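PDB 4HXF: peptidase S9 prolyl oligopeptidase catalytic domain-containing protein from Pyrococcus horikoshii, which probably acts as a serine peptidase of the prolyl oligopeptidase family, an acylaminoacyl peptidase that selects its substrates by assembling into a self-compartmentalizing hexamer. Local coordinates for residues 596-599 with 600-603; 390-393 with 394-397. All coordinates share one frame; numbering follows the deposited sequence.

Interaction 1 (596-599 with 600-603); sequences FMEF and FERK
Residues 596-599 and 600-603 are successive turns of helix 586-605, joined by i to i+4 backbone bonds such as Glu601 N to Met597 O at 2.9 Å; toward Lys603 the turn widens to a pi-type one, and the bond from Lys603 N to Phe599 O is weak. Three side-chain pairs repeat this spacing. Phe600 turns its ring edge onto the face of Phe596 in a T-shaped stack, centroids 5.4 Å apart and planes at 83°, with CE1 of Phe600 3.8 Å from CZ of Phe596. One turn on, the Phe599 ring, with CG opposite the backbone N and beside the carbonyl carbon (chi1 -165°), lies flat under the aliphatic part of Lys603: CG of Lys603 stands 3.8 Å from the ring centroid, a CH-pi contact, while its NZ reaches on to Glu567 and the carbonyl oxygens of Glu608 and Gly610. On the polar flank, Glu598 OE1 takes the NE hydrogen of Arg602 on its anti lone pair at 3.0 Å, a salt bridge with carboxylate and guanidinium planes 61° apart. OE2 of Glu598 pairs with Lys594, and NH1 of Arg602 with Glu608. Replacing Arg602 by a leucine would probably leave OE1 of Glu598 without this mate and break the salt bridge to Glu608. Helix 613-617 touches the Glu598-Arg602 side, while the phenylalanines pack on Ile486 of strand 484-488, with Met403 of helix 398-405 against Phe596 and Phe600: a helix laid on the central sheet of an alpha/beta-hydrolase fold.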
loop_
_atom_site.group_PDB
_atom_site.type_symbol
_atom_site.label_atom_id
_atom_site.label_comp_id
_atom_site.label_asym_id
_atom_site.label_seq_id
_atom_site.Cartn_x
_atom_site.Cartn_y
_atom_site.Cartn_z
ATOM N N PHE A 596 9.555 -16.430 34.551
ATOM C CA PHE A 596 9.175 -16.787 35.883
ATOM C C PHE A 596 9.694 -18.186 36.182
ATOM O O PHE A 596 10.346 -18.436 37.215
ATOM C CB PHE A 596 7.656 -16.733 35.951
ATOM C CG PHE A 596 7.020 -17.062 37.308
ATOM C CD1 PHE A 596 6.594 -16.050 38.152
ATOM C CD2 PHE A 596 6.751 -18.384 37.675
ATOM C CE1 PHE A 596 6.018 -16.334 39.373
ATOM C CE2 PHE A 596 6.102 -18.679 38.857
ATOM C CZ PHE A 596 5.790 -17.641 39.739
ATOM N N MET A 597 9.411 -19.141 35.304
ATOM C CA MET A 597 9.802 -20.499 35.611
ATOM C C MET A 597 11.318 -20.651 35.601
ATOM O O MET A 597 11.848 -21.337 36.486
ATOM C CB MET A 597 9.028 -21.550 34.741
ATOM C CG MET A 597 9.300 -21.536 33.277
ATOM S SD MET A 597 7.903 -22.287 32.272
ATOM C CE MET A 597 8.988 -23.497 31.581
ATOM N N GLU A 598 11.995 -20.008 34.672
ATOM C CA GLU A 598 13.434 -20.153 34.637
ATOM C C GLU A 598 14.196 -19.492 35.761
ATOM O O GLU A 598 15.200 -20.020 36.231
ATOM C CB GLU A 598 14.017 -19.686 33.302
ATOM C CG GLU A 598 13.608 -20.569 32.122
ATOM C CD GLU A 598 14.012 -22.030 32.312
ATOM O OE1 GLU A 598 15.165 -22.257 32.806
ATOM O OE2 GLU A 598 13.165 -22.957 32.036
ATOM N N PHE A 599 13.683 -18.386 36.264
ATOM C CA PHE A 599 14.299 -17.728 37.448
ATOM C C PHE A 599 14.252 -18.649 38.637
ATOM O O PHE A 599 15.238 -18.889 39.293
ATOM C CB PHE A 599 13.696 -16.382 37.729
ATOM C CG PHE A 599 14.499 -15.550 38.669
ATOM C CD1 PHE A 599 15.634 -14.891 38.189
ATOM C CD2 PHE A 599 14.172 -15.478 40.038
ATOM C CE1 PHE A 599 16.369 -14.097 39.053
ATOM C CE2 PHE A 599 14.979 -14.768 40.906
ATOM C CZ PHE A 599 16.066 -14.058 40.404
ATOM N N PHE A 600 13.099 -19.300 38.886
ATOM C CA PHE A 600 13.050 -20.245 39.990
ATOM C C PHE A 600 13.866 -21.507 39.737
ATOM O O PHE A 600 14.541 -21.967 40.640
ATOM C CB PHE A 600 11.595 -20.624 40.354
ATOM C CG PHE A 600 10.910 -19.605 41.239
ATOM C CD1 PHE A 600 9.698 -19.021 40.877
ATOM C CD2 PHE A 600 11.519 -19.130 42.412
ATOM C CE1 PHE A 600 9.016 -18.174 41.768
ATOM C CE2 PHE A 600 10.867 -18.155 43.233
ATOM C CZ PHE A 600 9.637 -17.700 42.881
ATOM N N GLU A 601 13.893 -22.022 38.487
ATOM C CA GLU A 601 14.748 -23.177 38.138
ATOM C C GLU A 601 16.228 -22.862 38.493
ATOM O O GLU A 601 16.905 -23.744 38.983
ATOM C CB GLU A 601 14.614 -23.492 36.651
ATOM C CG GLU A 601 13.238 -24.169 36.289
ATOM C CD GLU A 601 13.141 -25.582 36.790
ATOM O OE1 GLU A 601 12.590 -25.797 37.827
ATOM O OE2 GLU A 601 13.726 -26.438 36.178
ATOM N N ARG A 602 16.662 -21.651 38.155
ATOM C CA ARG A 602 18.066 -21.277 38.196
ATOM C C ARG A 602 18.511 -20.566 39.470
ATOM O O ARG A 602 19.765 -20.325 39.625
ATOM C CB ARG A 602 18.461 -20.503 36.931
ATOM C CG ARG A 602 18.279 -21.313 35.648
ATOM C CD ARG A 602 18.229 -20.458 34.409
ATOM N NE ARG A 602 17.925 -21.255 33.233
ATOM C CZ ARG A 602 18.799 -21.839 32.409
ATOM N NH1 ARG A 602 20.114 -21.772 32.581
ATOM N NH2 ARG A 602 18.303 -22.493 31.327
ATOM N N LYS A 603 17.548 -20.203 40.353
ATOM C CA LYS A 603 17.882 -19.510 41.544
ATOM C C LYS A 603 17.374 -20.203 42.802
ATOM O O LYS A 603 17.904 -19.991 43.913
ATOM C CB LYS A 603 17.401 -18.029 41.472
ATOM C CG LYS A 603 18.083 -17.264 40.318
ATOM C CD LYS A 603 19.530 -16.976 40.482
ATOM C CE LYS A 603 20.091 -16.443 39.185
ATOM N NZ LYS A 603 21.548 -16.272 39.266
#

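Interaction 2 (390-393 with 394-397); sequences GMYG and YYFK
The carbonyl oxygen of Gly393 is gripped by a water that donates to it at 2.9 Å and, weakly, by OH of Tyr412; the same water donates to Tyr395 O at 2.6 Å. A second water links Met391 O, to which it donates at 3.2 Å, with OH of Tyr395, 2.7 Å away, and CE1 of Tyr395 presents its ring edge to Met391 O at 3.5 Å. This ring reaches back over the turn because its CG sits between the backbone N and the carbonyl carbon (chi1 74°). Its OH comes to the edge of the Tyr392 ring, 3.6 Å from CE2. Gly393 has phi 165° and psi -98°, where a CB would jam against the preceding carbonyl oxygen. Beyond it the Tyr394 ring turns one face to Gly393 CA, and its OH accepts a hydrogen bond from Trp366 NE1. Tyr392 packs edge-to-face with His385 and Tyr412, and Tyr395 with Trp302. With direct hydrogen bonds between 390-393 and 394-397 lacking, the turn leading to helix 398-405 relies on bridging waters, aromatic edges and a bend that a side chain at Gly393 would not tolerate, while the buried N of Tyr395 finds no partner.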
loop_
_atom_site.group_PDB
_atom_site.type_symbol
_atom_site.label_atom_id
_atom_site.label_comp_id
_atom_site.label_asym_id
_atom_site.label_seq_id
_atom_site.Cartn_x
_atom_site.Cartn_y
_atom_site.Cartn_z
ATOM N N GLY A 390 -7.412 -9.026 48.503
ATOM C CA GLY A 390 -7.591 -10.166 47.627
ATOM C C GLY A 390 -7.923 -11.459 48.352
ATOM O O GLY A 390 -8.084 -11.455 49.563
ATOM N N MET A 391 -7.990 -12.556 47.604
ATOM C CA MET A 391 -8.342 -13.805 48.249
ATOM C C MET A 391 -7.846 -14.968 47.393
ATOM O O MET A 391 -8.088 -14.977 46.159
ATOM C CB MET A 391 -9.852 -13.892 48.401
ATOM C CG MET A 391 -10.294 -15.098 49.278
ATOM S SD MET A 391 -12.062 -15.267 49.439
ATOM C CE MET A 391 -12.433 -15.848 47.774
ATOM N N TYR A 392 -7.110 -15.892 48.004
ATOM C CA TYR A 392 -6.769 -17.143 47.380
ATOM C C TYR A 392 -7.765 -18.224 47.851
ATOM O O TYR A 392 -8.444 -18.107 48.863
ATOM C CB TYR A 392 -5.388 -17.650 47.821
ATOM C CG TYR A 392 -4.194 -17.052 47.058
ATOM C CD1 TYR A 392 -2.982 -16.876 47.711
ATOM C CD2 TYR A 392 -4.247 -16.806 45.706
ATOM C CE1 TYR A 392 -1.881 -16.347 47.062
ATOM C CE2 TYR A 392 -3.123 -16.300 45.028
ATOM C CZ TYR A 392 -1.928 -16.110 45.739
ATOM O OH TYR A 392 -0.869 -15.601 45.042
ATOM N N GLY A 393 -7.792 -19.249 47.011
ATOM C CA GLY A 393 -8.542 -20.437 47.347
ATOM C C GLY A 393 -8.752 -21.328 46.142
ATOM O O GLY A 393 -7.874 -22.182 45.816
ATOM N N TYR A 394 -9.930 -21.202 45.550
ATOM C CA TYR A 394 -10.416 -22.175 44.530
ATOM C C TYR A 394 -10.666 -21.648 43.131
ATOM O O TYR A 394 -11.650 -21.996 42.480
ATOM C CB TYR A 394 -11.608 -22.941 45.109
ATOM C CG TYR A 394 -11.290 -23.543 46.447
ATOM C CD1 TYR A 394 -11.956 -23.079 47.621
ATOM C CD2 TYR A 394 -10.482 -24.614 46.541
ATOM C CE1 TYR A 394 -11.653 -23.608 48.891
ATOM C CE2 TYR A 394 -10.164 -25.145 47.792
ATOM C CZ TYR A 394 -10.815 -24.691 48.930
ATOM O OH TYR A 394 -10.434 -25.318 50.103
ATOM N N TYR A 395 -9.790 -20.743 42.712
ATOM C CA TYR A 395 -9.778 -20.374 41.311
ATOM C C TYR A 395 -8.509 -20.958 40.638
ATOM O O TYR A 395 -7.622 -21.463 41.328
ATOM C CB TYR A 395 -9.876 -18.872 41.167
ATOM C CG TYR A 395 -8.662 -18.014 41.501
ATOM C CD1 TYR A 395 -8.548 -17.388 42.766
ATOM C CD2 TYR A 395 -7.677 -17.748 40.594
ATOM C CE1 TYR A 395 -7.502 -16.559 43.049
ATOM C CE2 TYR A 395 -6.570 -17.033 40.939
ATOM C CZ TYR A 395 -6.514 -16.406 42.150
ATOM O OH TYR A 395 -5.427 -15.600 42.410
ATOM N N PHE A 396 -8.467 -20.885 39.291
ATOM C CA PHE A 396 -7.492 -21.568 38.538
ATOM C C PHE A 396 -6.284 -20.668 38.435
ATOM O O PHE A 396 -6.379 -19.592 37.819
ATOM C CB PHE A 396 -8.048 -21.922 37.155
ATOM C CG PHE A 396 -7.026 -22.663 36.292
ATOM C CD1 PHE A 396 -6.844 -24.012 36.453
ATOM C CD2 PHE A 396 -6.307 -21.973 35.318
ATOM C CE1 PHE A 396 -5.907 -24.735 35.651
ATOM C CE2 PHE A 396 -5.346 -22.635 34.591
ATOM C CZ PHE A 396 -5.189 -23.998 34.738
ATOM N N LYS A 397 -5.175 -21.069 39.057
ATOM C CA LYS A 397 -3.963 -20.175 39.036
ATOM C C LYS A 397 -2.833 -20.850 38.268
ATOM O O LYS A 397 -2.225 -21.856 38.699
ATOM C CB LYS A 397 -3.471 -19.780 40.413
ATOM C CG LYS A 397 -2.150 -18.933 40.377
ATOM C CD LYS A 397 -2.265 -17.482 40.055
ATOM C CE LYS A 397 -0.904 -16.715 40.298
ATOM N NZ LYS A 397 -0.838 -15.422 39.527
HETATM O O HOH W 1 -5.980 -13.652 44.205
HETATM O O HOH W 2 -2.087 -13.913 42.261
HETATM O O HOH W 3 -6.221 -21.921 43.459
#

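Both contacts are local and largely buried, and they belong to neighbouring parts of the chain's fold: their nearest atoms are about 7 Å apart, their centres about 23 Å. Helix 398-405 relates them, since the loop of interaction 2 runs straight into it and Tyr392 touches its Met400, while Met403 of that helix meets phenylalanines of interaction 1. The centre of interaction 1 lies about 26 Å from the centre of the chain, and it combines an apolar face with a charged flank, its backbone bonded directly. The centre of interaction 2 lies nearer, at about 11 Å, where tyrosines and ordered waters do the joining, and the side chain of Tyr392 is about 10 Å from the bound inhibitor.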